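PDB 5K04: N-terminal acetyltransferase B complex subunit MDM20 from Candida albicans, which serves as the non-catalytic subunit of the NatB complex, which acetylates protein N-termini, and probably scaffolds its catalytic partner. Local coordinates for residues I651-P654 / E655-S659; F720-P723 / I724-I728; L733-K736 / S737-D741; D741-V744 / A745-S749. All coordinates share one frame; numbering follows the deposited sequence.

Contact 1. Residues I651-P654 / E655-S659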
ATOM      1  N   ILE A 651       4.447 -36.652  -1.607  1.00 44.54           N
ATOM      2  CA  ILE A 651       3.520 -35.924  -2.459  1.00 40.76           C
ATOM      3  C   ILE A 651       3.766 -34.434  -2.416  1.00 33.95           C
ATOM      4  O   ILE A 651       3.183 -33.693  -3.207  1.00 33.09           O
ATOM      5  CB  ILE A 651       2.060 -36.227  -2.071  1.00 43.79           C
ATOM      6  CG1 ILE A 651       1.774 -35.802  -0.629  1.00 43.48           C
ATOM      7  CG2 ILE A 651       1.753 -37.703  -2.247  1.00 40.19           C
ATOM      8  CD1 ILE A 651       0.318 -35.477  -0.397  1.00 46.14           C
ATOM      9  N   LEU A 652       4.588 -33.967  -1.475  1.00 42.04           N
ATOM     10  CA  LEU A 652       5.031 -32.576  -1.511  1.00 45.30           C
ATOM     11  C   LEU A 652       5.952 -32.317  -2.699  1.00 48.30           C
ATOM     12  O   LEU A 652       6.123 -31.163  -3.104  1.00 26.95           O
ATOM     13  CB  LEU A 652       5.735 -32.208  -0.199  1.00 38.39           C
ATOM     14  CG  LEU A 652       7.151 -32.759   0.045  1.00 42.69           C
ATOM     15  CD1 LEU A 652       8.265 -31.883  -0.570  1.00 38.71           C
ATOM     16  CD2 LEU A 652       7.395 -32.957   1.537  1.00 42.54           C
ATOM     17  N   ILE A 653       6.538 -33.367  -3.265  1.00 50.85           N
ATOM     18  CA  ILE A 653       7.451 -33.234  -4.392  1.00 46.75           C
ATOM     19  C   ILE A 653       6.655 -33.108  -5.683  1.00 46.01           C
ATOM     20  O   ILE A 653       5.897 -34.021  -6.050  1.00 37.80           O
ATOM     21  CB  ILE A 653       8.424 -34.416  -4.463  1.00 43.57           C
ATOM     22  CG1 ILE A 653       9.243 -34.497  -3.176  1.00 36.55           C
ATOM     23  CG2 ILE A 653       9.347 -34.265  -5.668  1.00 40.17           C
ATOM     24  CD1 ILE A 653      10.188 -35.686  -3.151  1.00 47.87           C
ATOM     25  N   PRO A 654       6.786 -31.996  -6.388  1.00 51.23           N
ATOM     26  CA  PRO A 654       6.078 -31.852  -7.656  1.00 42.55           C
ATOM     27  C   PRO A 654       6.773 -32.655  -8.740  1.00 42.99           C
ATOM     28  O   PRO A 654       7.989 -32.862  -8.707  1.00 29.11           O
ATOM     29  CB  PRO A 654       6.150 -30.347  -7.928  1.00 34.26           C
ATOM     30  CG  PRO A 654       7.402 -29.906  -7.224  1.00 41.87           C
ATOM     31  CD  PRO A 654       7.579 -30.804  -6.032  1.00 46.18           C
ATOM     32  N   GLU A 655       5.969 -33.122  -9.709  1.00 47.94           N
ATOM     33  CA  GLU A 655       6.528 -33.897 -10.817  1.00 52.08           C
ATOM     34  C   GLU A 655       7.498 -33.071 -11.655  1.00 51.65           C
ATOM     35  O   GLU A 655       8.387 -33.636 -12.302  1.00 40.20           O
ATOM     36  CB  GLU A 655       5.412 -34.470 -11.693  1.00 59.85           C
ATOM     37  CG  GLU A 655       4.564 -33.455 -12.388  1.00 80.13           C
ATOM     38  CD  GLU A 655       3.438 -34.103 -13.184  1.00 99.64           C
ATOM     39  OE1 GLU A 655       3.503 -35.335 -13.407  1.00102.94           O
ATOM     40  OE2 GLU A 655       2.486 -33.385 -13.575  1.00102.61           O
ATOM     41  N   ASN A 656       7.340 -31.744 -11.668  1.00 57.49           N
ATOM     42  CA  ASN A 656       8.362 -30.844 -12.202  1.00 52.23           C
ATOM     43  C   ASN A 656       9.282 -30.453 -11.051  1.00 44.46           C
ATOM     44  O   ASN A 656       8.983 -29.527 -10.289  1.00 31.63           O
ATOM     45  CB  ASN A 656       7.734 -29.612 -12.842  1.00 48.10           C
ATOM     46  CG  ASN A 656       8.762 -28.509 -13.107  1.00 46.25           C
ATOM     47  OD1 ASN A 656       9.937 -28.784 -13.356  1.00 36.88           O
ATOM     48  ND2 ASN A 656       8.319 -27.261 -13.045  1.00 47.07           N
ATOM     49  N   LEU A 657      10.420 -31.148 -10.942  1.00 46.32           N
ATOM     50  CA  LEU A 657      11.332 -30.933  -9.820  1.00 45.88           C
ATOM     51  C   LEU A 657      11.874 -29.510  -9.759  1.00 42.37           C
ATOM     52  O   LEU A 657      12.268 -29.054  -8.677  1.00 36.88           O
ATOM     53  CB  LEU A 657      12.488 -31.932  -9.897  1.00 52.57           C
ATOM     54  CG  LEU A 657      12.107 -33.345  -9.458  1.00 59.03           C
ATOM     55  CD1 LEU A 657      13.197 -34.370  -9.755  1.00 59.83           C
ATOM     56  CD2 LEU A 657      11.830 -33.297  -7.987  1.00 59.12           C
ATOM     57  N   LEU A 658      11.912 -28.797 -10.889  1.00 43.95           N
ATOM     58  CA  LEU A 658      12.408 -27.426 -10.896  1.00 43.54           C
ATOM     59  C   LEU A 658      11.389 -26.417 -10.355  1.00 38.84           C
ATOM     60  O   LEU A 658      11.772 -25.279 -10.054  1.00 27.11           O
ATOM     61  CB  LEU A 658      12.843 -27.043 -12.310  1.00 41.82           C
ATOM     62  CG  LEU A 658      14.086 -27.769 -12.827  1.00 43.45           C
ATOM     63  CD1 LEU A 658      14.284 -27.410 -14.277  1.00 54.35           C
ATOM     64  CD2 LEU A 658      15.340 -27.435 -12.048  1.00 42.15           C
ATOM     65  N   SER A 659      10.117 -26.813 -10.212  1.00 44.34           N
ATOM     66  CA  SER A 659       9.108 -25.937  -9.625  1.00 41.58           C
ATOM     67  C   SER A 659       9.473 -25.534  -8.207  1.00 44.01           C
ATOM     68  O   SER A 659       9.883 -26.368  -7.384  1.00 28.30           O
ATOM     69  CB  SER A 659       7.737 -26.607  -9.602  1.00 36.69           C
ATOM     70  OG  SER A 659       6.802 -25.755  -8.945  1.00 30.87           O
TER

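Contact 2. Residues F720-P723 / I724-I728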
ATOM      1  N   PHE A 720      18.920 -24.694 -25.716  1.00 62.64           N
ATOM      2  CA  PHE A 720      18.581 -23.282 -25.720  1.00 57.30           C
ATOM      3  C   PHE A 720      18.888 -22.693 -27.085  1.00 58.95           C
ATOM      4  O   PHE A 720      20.034 -22.752 -27.545  1.00 51.97           O
ATOM      5  CB  PHE A 720      19.356 -22.538 -24.639  1.00 61.50           C
ATOM      6  CG  PHE A 720      18.840 -22.779 -23.266  1.00 66.98           C
ATOM      7  CD1 PHE A 720      17.684 -22.142 -22.832  1.00 58.85           C
ATOM      8  CD2 PHE A 720      19.510 -23.636 -22.401  1.00 61.82           C
ATOM      9  CE1 PHE A 720      17.204 -22.356 -21.567  1.00 57.65           C
ATOM     10  CE2 PHE A 720      19.035 -23.853 -21.123  1.00 57.91           C
ATOM     11  CZ  PHE A 720      17.881 -23.212 -20.703  1.00 58.40           C
ATOM     12  N   GLU A 721      17.858 -22.133 -27.725  1.00 61.50           N
ATOM     13  CA  GLU A 721      17.985 -21.362 -28.956  1.00 60.20           C
ATOM     14  C   GLU A 721      17.469 -19.969 -28.631  1.00 52.33           C
ATOM     15  O   GLU A 721      16.349 -19.603 -29.018  1.00 45.04           O
ATOM     16  CB  GLU A 721      17.215 -21.991 -30.115  1.00 67.34           C
ATOM     17  CG  GLU A 721      17.796 -23.317 -30.586  1.00 76.17           C
ATOM     18  CD  GLU A 721      17.102 -23.852 -31.824  1.00 82.58           C
ATOM     19  OE1 GLU A 721      17.490 -23.449 -32.946  1.00 84.27           O
ATOM     20  OE2 GLU A 721      16.161 -24.663 -31.673  1.00 82.69           O
ATOM     21  N   PRO A 722      18.267 -19.169 -27.910  1.00 58.00           N
ATOM     22  CA  PRO A 722      17.795 -17.830 -27.544  1.00 55.39           C
ATOM     23  C   PRO A 722      17.655 -16.973 -28.754  1.00 54.37           C
ATOM     24  O   PRO A 722      18.317 -17.169 -29.793  1.00 38.94           O
ATOM     25  CB  PRO A 722      18.922 -17.319 -26.614  1.00 53.17           C
ATOM     26  CG  PRO A 722      19.899 -18.454 -26.450  1.00 57.54           C
ATOM     27  CD  PRO A 722      19.690 -19.358 -27.618  1.00 55.25           C
ATOM     28  N   PRO A 723      16.762 -15.958 -28.718  1.00 58.90           N
ATOM     29  CA  PRO A 723      16.549 -15.086 -29.878  1.00 57.27           C
ATOM     30  C   PRO A 723      17.636 -14.040 -30.092  1.00 54.24           C
ATOM     31  O   PRO A 723      17.679 -13.436 -31.172  1.00 44.08           O
ATOM     32  CB  PRO A 723      15.204 -14.416 -29.566  1.00 56.28           C
ATOM     33  CG  PRO A 723      15.150 -14.399 -28.065  1.00 55.19           C
ATOM     34  CD  PRO A 723      15.836 -15.661 -27.607  1.00 53.53           C
ATOM     35  N   ILE A 724      18.502 -13.800 -29.107  1.00 57.33           N
ATOM     36  CA  ILE A 724      19.585 -12.839 -29.222  1.00 59.76           C
ATOM     37  C   ILE A 724      20.852 -13.503 -28.693  1.00 59.51           C
ATOM     38  O   ILE A 724      20.810 -14.579 -28.096  1.00 49.46           O
ATOM     39  CB  ILE A 724      19.281 -11.530 -28.460  1.00 58.69           C
ATOM     40  CG1 ILE A 724      19.052 -11.820 -26.985  1.00 58.49           C
ATOM     41  CG2 ILE A 724      18.040 -10.845 -29.031  1.00 50.77           C
ATOM     42  CD1 ILE A 724      19.018 -10.572 -26.119  1.00 60.00           C
ATOM     43  N   SER A 725      21.989 -12.842 -28.915  1.00 57.37           N
ATOM     44  CA  SER A 725      23.264 -13.377 -28.464  1.00 49.57           C
ATOM     45  C   SER A 725      23.405 -13.160 -26.966  1.00 59.67           C
ATOM     46  O   SER A 725      23.439 -12.018 -26.492  1.00 59.99           O
ATOM     47  CB  SER A 725      24.423 -12.736 -29.208  1.00 41.57           C
ATOM     48  OG  SER A 725      25.500 -13.649 -29.267  1.00 49.51           O
ATOM     49  N   VAL A 726      23.486 -14.264 -26.223  1.00 62.26           N
ATOM     50  CA  VAL A 726      23.604 -14.261 -24.769  1.00 47.48           C
ATOM     51  C   VAL A 726      24.483 -15.438 -24.367  1.00 49.98           C
ATOM     52  O   VAL A 726      24.727 -16.357 -25.151  1.00 48.45           O
ATOM     53  CB  VAL A 726      22.231 -14.363 -24.074  1.00 47.98           C
ATOM     54  CG1 VAL A 726      21.469 -13.052 -24.174  1.00 55.18           C
ATOM     55  CG2 VAL A 726      21.428 -15.486 -24.686  1.00 48.87           C
ATOM     56  N   ASP A 727      24.967 -15.397 -23.130  1.00 63.01           N
ATOM     57  CA  ASP A 727      25.619 -16.536 -22.497  1.00 64.52           C
ATOM     58  C   ASP A 727      24.624 -17.189 -21.549  1.00 56.59           C
ATOM     59  O   ASP A 727      24.186 -16.568 -20.572  1.00 50.98           O
ATOM     60  CB  ASP A 727      26.875 -16.115 -21.742  1.00 71.80           C
ATOM     61  CG  ASP A 727      27.573 -17.292 -21.073  1.00 68.65           C
ATOM     62  OD1 ASP A 727      28.048 -18.204 -21.805  1.00 52.78           O
ATOM     63  OD2 ASP A 727      27.636 -17.300 -19.824  1.00 61.91           O
ATOM     64  N   ILE A 728      24.252 -18.434 -21.858  1.00 58.92           N
ATOM     65  CA  ILE A 728      23.400 -19.218 -20.968  1.00 56.44           C
ATOM     66  C   ILE A 728      24.205 -19.738 -19.787  1.00 57.12           C
ATOM     67  O   ILE A 728      23.670 -19.921 -18.685  1.00 41.45           O
ATOM     68  CB  ILE A 728      22.762 -20.384 -21.746  1.00 59.37           C
ATOM     69  CG1 ILE A 728      22.178 -19.884 -23.064  1.00 59.37           C
ATOM     70  CG2 ILE A 728      21.677 -21.037 -20.917  1.00 66.04           C
ATOM     71  CD1 ILE A 728      21.190 -18.769 -22.890  1.00 61.45           C
TER

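Contact 3. Residues L733-K736 / S737-D741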
ATOM      1  N   LEU A 733      24.908 -22.001 -14.172  1.00 58.98           N
ATOM      2  CA  LEU A 733      25.726 -22.302 -13.006  1.00 55.22           C
ATOM      3  C   LEU A 733      25.182 -21.621 -11.757  1.00 47.44           C
ATOM      4  O   LEU A 733      25.118 -22.236 -10.687  1.00 41.94           O
ATOM      5  CB  LEU A 733      27.167 -21.888 -13.271  1.00 62.26           C
ATOM      6  CG  LEU A 733      28.203 -22.466 -12.311  1.00 74.36           C
ATOM      7  CD1 LEU A 733      27.828 -23.895 -11.882  1.00 80.67           C
ATOM      8  CD2 LEU A 733      29.564 -22.445 -12.978  1.00 73.17           C
ATOM      9  N   GLU A 734      24.788 -20.352 -11.876  1.00 51.61           N
ATOM     10  CA  GLU A 734      24.222 -19.626 -10.742  1.00 53.49           C
ATOM     11  C   GLU A 734      22.908 -20.263 -10.280  1.00 53.40           C
ATOM     12  O   GLU A 734      22.646 -20.382  -9.076  1.00 39.77           O
ATOM     13  CB  GLU A 734      24.028 -18.156 -11.135  1.00 55.98           C
ATOM     14  CG  GLU A 734      23.115 -17.348 -10.204  1.00 74.35           C
ATOM     15  CD  GLU A 734      22.651 -16.025 -10.817  1.00 80.85           C
ATOM     16  OE1 GLU A 734      23.351 -15.007 -10.623  1.00 77.59           O
ATOM     17  OE2 GLU A 734      21.592 -16.010 -11.502  1.00 77.31           O
ATOM     18  N   ILE A 735      22.088 -20.714 -11.230  1.00 51.91           N
ATOM     19  CA  ILE A 735      20.808 -21.320 -10.886  1.00 49.13           C
ATOM     20  C   ILE A 735      21.012 -22.689 -10.247  1.00 46.12           C
ATOM     21  O   ILE A 735      20.333 -23.032  -9.270  1.00 35.47           O
ATOM     22  CB  ILE A 735      19.914 -21.380 -12.137  1.00 46.27           C
ATOM     23  CG1 ILE A 735      19.425 -19.957 -12.450  1.00 41.01           C
ATOM     24  CG2 ILE A 735      18.769 -22.374 -11.957  1.00 39.94           C
ATOM     25  CD1 ILE A 735      18.360 -19.871 -13.522  1.00 43.65           C
ATOM     26  N   LYS A 736      21.969 -23.480 -10.767  1.00 44.22           N
ATOM     27  CA  LYS A 736      22.263 -24.776 -10.165  1.00 45.07           C
ATOM     28  C   LYS A 736      22.835 -24.622  -8.762  1.00 48.24           C
ATOM     29  O   LYS A 736      22.463 -25.375  -7.853  1.00 41.74           O
ATOM     30  CB  LYS A 736      23.222 -25.585 -11.044  1.00 45.58           C
ATOM     31  CG  LYS A 736      22.607 -26.014 -12.381  1.00 51.32           C
ATOM     32  CD  LYS A 736      23.306 -27.195 -13.006  1.00 48.43           C
ATOM     33  CE  LYS A 736      24.746 -26.917 -13.362  1.00 57.88           C
ATOM     34  NZ  LYS A 736      25.392 -28.176 -13.885  1.00 58.41           N
ATOM     35  N   SER A 737      23.738 -23.655  -8.563  1.00 46.99           N
ATOM     36  CA  SER A 737      24.296 -23.437  -7.231  1.00 44.49           C
ATOM     37  C   SER A 737      23.226 -22.961  -6.254  1.00 44.74           C
ATOM     38  O   SER A 737      23.225 -23.353  -5.081  1.00 35.48           O
ATOM     39  CB  SER A 737      25.444 -22.423  -7.292  1.00 42.05           C
ATOM     40  OG  SER A 737      26.554 -22.944  -8.001  1.00 50.83           O
ATOM     41  N   SER A 738      22.314 -22.104  -6.722  1.00 46.58           N
ATOM     42  CA  SER A 738      21.263 -21.577  -5.851  1.00 44.73           C
ATOM     43  C   SER A 738      20.284 -22.669  -5.453  1.00 44.81           C
ATOM     44  O   SER A 738      19.845 -22.731  -4.300  1.00 31.67           O
ATOM     45  CB  SER A 738      20.515 -20.433  -6.545  1.00 38.13           C
ATOM     46  OG  SER A 738      19.385 -20.034  -5.791  1.00 38.74           O
ATOM     47  N   ILE A 739      19.899 -23.518  -6.407  1.00 50.92           N
ATOM     48  CA  ILE A 739      19.029 -24.646  -6.087  1.00 44.91           C
ATOM     49  C   ILE A 739      19.692 -25.523  -5.036  1.00 40.65           C
ATOM     50  O   ILE A 739      19.068 -25.917  -4.046  1.00 33.05           O
ATOM     51  CB  ILE A 739      18.691 -25.444  -7.361  1.00 47.21           C
ATOM     52  CG1 ILE A 739      17.693 -24.672  -8.222  1.00 45.00           C
ATOM     53  CG2 ILE A 739      18.162 -26.830  -7.016  1.00 46.17           C
ATOM     54  CD1 ILE A 739      17.614 -25.207  -9.641  1.00 51.07           C
ATOM     55  N   GLU A 740      20.983 -25.803  -5.224  1.00 49.00           N
ATOM     56  CA  GLU A 740      21.719 -26.655  -4.297  1.00 45.90           C
ATOM     57  C   GLU A 740      21.740 -26.053  -2.898  1.00 43.76           C
ATOM     58  O   GLU A 740      21.278 -26.669  -1.934  1.00 38.64           O
ATOM     59  CB  GLU A 740      23.146 -26.869  -4.817  1.00 40.01           C
ATOM     60  CG  GLU A 740      24.043 -27.677  -3.860  1.00 45.37           C
ATOM     61  CD  GLU A 740      25.245 -28.319  -4.551  1.00 42.17           C
ATOM     62  OE1 GLU A 740      25.423 -28.139  -5.769  1.00 39.62           O
ATOM     63  OE2 GLU A 740      26.010 -29.008  -3.865  1.00 43.04           O
ATOM     64  N   ASP A 741      22.271 -24.831  -2.780  1.00 47.18           N
ATOM     65  CA  ASP A 741      22.374 -24.176  -1.480  1.00 50.91           C
ATOM     66  C   ASP A 741      21.018 -24.111  -0.772  1.00 49.89           C
ATOM     67  O   ASP A 741      20.917 -24.417   0.423  1.00 40.38           O
ATOM     68  CB  ASP A 741      22.964 -22.774  -1.660  1.00 40.16           C
ATOM     69  CG  ASP A 741      24.386 -22.799  -2.208  1.00 38.98           C
ATOM     70  OD1 ASP A 741      25.112 -23.783  -1.959  1.00 35.19           O
ATOM     71  OD2 ASP A 741      24.780 -21.830  -2.883  1.00 38.54           O
TER

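Contact 4. Residues D741-V744 / A745-S749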
ATOM      1  N   ASP A 741      22.271 -24.831  -2.780  1.00 47.18           N
ATOM      2  CA  ASP A 741      22.374 -24.176  -1.480  1.00 50.91           C
ATOM      3  C   ASP A 741      21.018 -24.111  -0.772  1.00 49.89           C
ATOM      4  O   ASP A 741      20.917 -24.417   0.423  1.00 40.38           O
ATOM      5  CB  ASP A 741      22.964 -22.774  -1.660  1.00 40.16           C
ATOM      6  CG  ASP A 741      24.386 -22.799  -2.208  1.00 38.98           C
ATOM      7  OD1 ASP A 741      25.112 -23.783  -1.959  1.00 35.19           O
ATOM      8  OD2 ASP A 741      24.780 -21.830  -2.883  1.00 38.54           O
ATOM      9  N   CYS A 742      19.959 -23.733  -1.492  1.00 49.08           N
ATOM     10  CA  CYS A 742      18.677 -23.552  -0.814  1.00 50.26           C
ATOM     11  C   CYS A 742      18.068 -24.902  -0.418  1.00 42.29           C
ATOM     12  O   CYS A 742      17.543 -25.050   0.689  1.00 32.45           O
ATOM     13  CB  CYS A 742      17.726 -22.713  -1.683  1.00 36.84           C
ATOM     14  SG  CYS A 742      18.247 -21.029  -2.000  1.00 27.13           S
ATOM     15  N   VAL A 743      18.190 -25.917  -1.277  1.00 47.29           N
ATOM     16  CA  VAL A 743      17.604 -27.227  -0.977  1.00 47.00           C
ATOM     17  C   VAL A 743      18.380 -27.947   0.123  1.00 42.49           C
ATOM     18  O   VAL A 743      17.783 -28.571   1.003  1.00 29.39           O
ATOM     19  CB  VAL A 743      17.525 -28.088  -2.252  1.00 46.89           C
ATOM     20  CG1 VAL A 743      17.193 -29.532  -1.894  1.00 46.04           C
ATOM     21  CG2 VAL A 743      16.480 -27.539  -3.200  1.00 41.81           C
ATOM     22  N   VAL A 744      19.718 -27.883   0.085  1.00 48.38           N
ATOM     23  CA  VAL A 744      20.545 -28.589   1.069  1.00 42.98           C
ATOM     24  C   VAL A 744      20.366 -27.988   2.460  1.00 48.06           C
ATOM     25  O   VAL A 744      20.341 -28.709   3.468  1.00 47.71           O
ATOM     26  CB  VAL A 744      22.023 -28.576   0.625  1.00 47.63           C
ATOM     27  CG1 VAL A 744      22.968 -28.953   1.785  1.00 43.07           C
ATOM     28  CG2 VAL A 744      22.218 -29.525  -0.550  1.00 45.31           C
ATOM     29  N   ALA A 745      20.231 -26.662   2.539  1.00 49.50           N
ATOM     30  CA  ALA A 745      19.944 -26.018   3.816  1.00 40.96           C
ATOM     31  C   ALA A 745      18.671 -26.582   4.443  1.00 43.34           C
ATOM     32  O   ALA A 745      18.617 -26.808   5.656  1.00 35.74           O
ATOM     33  CB  ALA A 745      19.828 -24.508   3.609  1.00 35.99           C
ATOM     34  N   LEU A 746      17.647 -26.840   3.619  1.00 48.21           N
ATOM     35  CA  LEU A 746      16.384 -27.381   4.115  1.00 41.98           C
ATOM     36  C   LEU A 746      16.542 -28.835   4.555  1.00 43.38           C
ATOM     37  O   LEU A 746      16.079 -29.219   5.634  1.00 42.10           O
ATOM     38  CB  LEU A 746      15.301 -27.248   3.033  1.00 34.78           C
ATOM     39  CG  LEU A 746      14.939 -25.803   2.661  1.00 38.71           C
ATOM     40  CD1 LEU A 746      13.853 -25.722   1.593  1.00 32.02           C
ATOM     41  CD2 LEU A 746      14.510 -24.996   3.908  1.00 41.96           C
ATOM     42  N   LEU A 747      17.207 -29.654   3.728  1.00 49.41           N
ATOM     43  CA  LEU A 747      17.403 -31.072   4.029  1.00 46.04           C
ATOM     44  C   LEU A 747      18.171 -31.280   5.328  1.00 41.26           C
ATOM     45  O   LEU A 747      17.833 -32.161   6.124  1.00 31.64           O
ATOM     46  CB  LEU A 747      18.146 -31.738   2.876  1.00 40.54           C
ATOM     47  CG  LEU A 747      17.376 -31.851   1.568  1.00 48.48           C
ATOM     48  CD1 LEU A 747      18.314 -32.261   0.456  1.00 52.37           C
ATOM     49  CD2 LEU A 747      16.276 -32.872   1.713  1.00 49.26           C
ATOM     50  N   ASN A 748      19.226 -30.488   5.548  1.00 51.04           N
ATOM     51  CA  ASN A 748      19.982 -30.529   6.795  1.00 45.47           C
ATOM     52  C   ASN A 748      19.184 -30.002   7.980  1.00 42.14           C
ATOM     53  O   ASN A 748      19.595 -30.198   9.124  1.00 32.52           O
ATOM     54  CB  ASN A 748      21.270 -29.721   6.648  1.00 48.76           C
ATOM     55  CG  ASN A 748      22.217 -30.307   5.607  1.00 50.41           C
ATOM     56  OD1 ASN A 748      22.080 -31.460   5.183  1.00 37.07           O
ATOM     57  ND2 ASN A 748      23.180 -29.505   5.186  1.00 52.75           N
ATOM     58  N   SER A 749      18.075 -29.322   7.731  1.00 50.94           N
ATOM     59  CA  SER A 749      17.227 -28.808   8.791  1.00 48.50           C
ATOM     60  C   SER A 749      16.125 -29.788   9.176  1.00 47.41           C
ATOM     61  O   SER A 749      15.487 -29.601  10.216  1.00 37.13           O
ATOM     62  CB  SER A 749      16.623 -27.467   8.364  1.00 35.17           C
ATOM     63  OG  SER A 749      17.569 -26.422   8.485  1.00 36.40           O
TER

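Contact 1. Residues I651-P654 / E655-S659
The loop between helices 646-649 and 661-682 bends so that Ile653 and Pro654 touch Leu657 and Ser659, just where an Asx turn overlaps a type I beta turn. On one flank, Ile653 CG2 touches Leu657 CD2 at 3.5 Å, one methyl from each branched residue, the two side chains meeting at a slant. Ile653 puts CG2 opposite its backbone N by turning CG1 back beside that N (chi1 -59°), and this methyl is the one that meets the leucine. Pro654 works with its ring: CG lies 3.5 Å from Asn656 O and 4.1 Å from Ser659 CB, so the ring borders both ends of the turn. The beta turn runs from Asn656 to Ser659, closed by Ser659 N to Asn656 O at 2.9 Å. Asn656 adds the Asx turn, in which OD1 accepts from Leu658 N at 3.2 Å; the donor stands well above the carbonyl plane and the N-H points only roughly at the oxygen, at 137°. Two bonds thus hold the corner, one from the Asn656 backbone and one from its side chain. Ser659 OG bonds to Glu661 OE1, and the serine side chain caps a backbone N where helix 661-682 begins, while Leu657 lies on Leu707, Arg710 and Gln711 of helix 707-717. Ile653 and Pro654 both rest against Leu662 of helix 661-682.

Contact 2. Residues F720-P723 / I724-I728
Ile728 lays its CG2 methyl over one face of the Phe720 ring, a CH-pi contact in which the carbon stands 4.0 Å from the ring centroid. The approach is 23° off the ring normal, so the methyl sits over the face but shifted toward the rim, and its shortest contact is Phe720 CD2 to Ile728 CG2 at 3.7 Å. The isoleucine divides its two branches between two partners. With CG1 beside the backbone N, CG2 is left opposite that N and faces the ring, while a second bend (chi2 -56°) carries CD1 over to Pro722. There the two side chains reach toward each other tip to tip, Pro722 CG to Ile728 CD1 at 3.8 Å. The same proline ring is also met by Val726, whose CG2 comes in at a slant to Pro722 CB at 3.7 Å. Pro722 is therefore shared by two aliphatic side chains of the returning limb, and Phe720, Pro722, Val726 and Ile728 line the inside of a hairpin-like loop whose two limbs run 154° apart. The chain reverses at Pro723 and Ile724, and no hydrogen bond joins the limbs, which meet by apolar contact between side chains. The loop links helix 707-717 to helix 729-747. Asp727 OD2 caps Gln730 N at the start of the latter, Ile724 packs on Trp353, Tyr356 and Glu357 of helix 353-358, and Phe720, Ile724 and Val726 lie along helix 388-404, against Lys393, Leu397 and His400.

Contact 3. Residues L733-K736 / S737-D741
Ile735 and Ile739, one turn apart, form the buried apolar side of this piece of helix 729-747, with Ile735 CG2 set obliquely against Ile739 CD1 at 3.8 Å. Ile739 keeps CG1 beside its own backbone N (chi1 -74°) and extends beyond it, so that CD1 runs back along the preceding turn toward Ile735. Beneath them the backbone bond Ile739 N to Ile735 O, 2.9 Å long and 165° at the hydrogen, is one of four alpha-helical i to i+4 bonds joining 733-736 to 737-741. The more open side is held differently. Leu733 O there takes two donors from a single residue: Ser737 N at 2.9 Å and Ser737 OG at 3.1 Å, which reach it from opposite faces of the carbonyl plane. The serine hydroxyl thereby folds back onto its own helix, and the exposed Leu733 only brushes it, CD1 to OG at 4.2 Å. Between the two sides, Lys736 runs its bent side chain to a salt bridge with Asp716, and its carbonyl oxygen, already bonded to Glu740 N at 3.0 Å, also accepts from His712 NE2. Helix 707-717 thus covers one flank, with Ile715 against Lys736 and Ile739 and Gln711 against Ile739. Thr424 of a loop meets Ile735 and Ser738, and Asp426 of the same loop also touches Ser738.

Contact 4. Residues D741-V744 / A745-S749
Val743 holds CG1 opposite its backbone N (chi1 168°), while Leu747 turns CG to the side of its own N (chi1 -68°); with these settings the two side chains lie alongside each other, pointing the same way, and Val743 CG1 meets Leu747 CD1 at 3.8 Å. A second pair repeats the pattern one residue on. Val744 CG1 lies 3.5 Å from Asn748 ND2, methyl against the amide nitrogen, with the valine and the asparagine again side by side. Asn748 OD1 is taken by Lys703 NZ, so the amide is held from outside while its other end rests on the valine. These pairs ride on the last turns of helix 729-747, whose i to i+4 backbone bonds include Asn748 N to Val744 O at 3.0 Å, nearly straight at 171°, and Leu747 N to Val743 O at 3.0 Å, whose donor lies in the carbonyl plane. Leu746 N to Cys742 O, at 3.4 Å, is weak. Near the end of the helix Ser749 makes two bonds to the preceding turn: its OG gives to Ala745 O at 3.0 Å and its N to Leu746 O at 2.9 Å. The buried flank faces several elements, with Leu747 on Phe702 and Lys703 of helix 698-703, Val743 and Leu746 on Thr663 of helix 661-682, and Cys742 against Asn425 and Asp426 of a loop.

Overall arrangement
The four contacts follow one another along the C-terminal part of a largely helical chain, whose helix-after-helix build is consistent with the TPR-like clan of its family. Contact 2 is the connection from helix 707-717 into helix 729-747, and contacts 3 and 4, which share Asp741, form the body of that last helix, their centres about 12 Å apart. Contact 1 is a neighbouring loop packed on it, Leu658 CD2 against Ile739 CD1 at 4.0 Å; the centre of contact 1 is about 17 Å from that of contact 3 and 16 Å from that of contact 4. Between centres, contact 2 lies about 20 Å from contact 3, next along the chain, and 31 Å from contact 4.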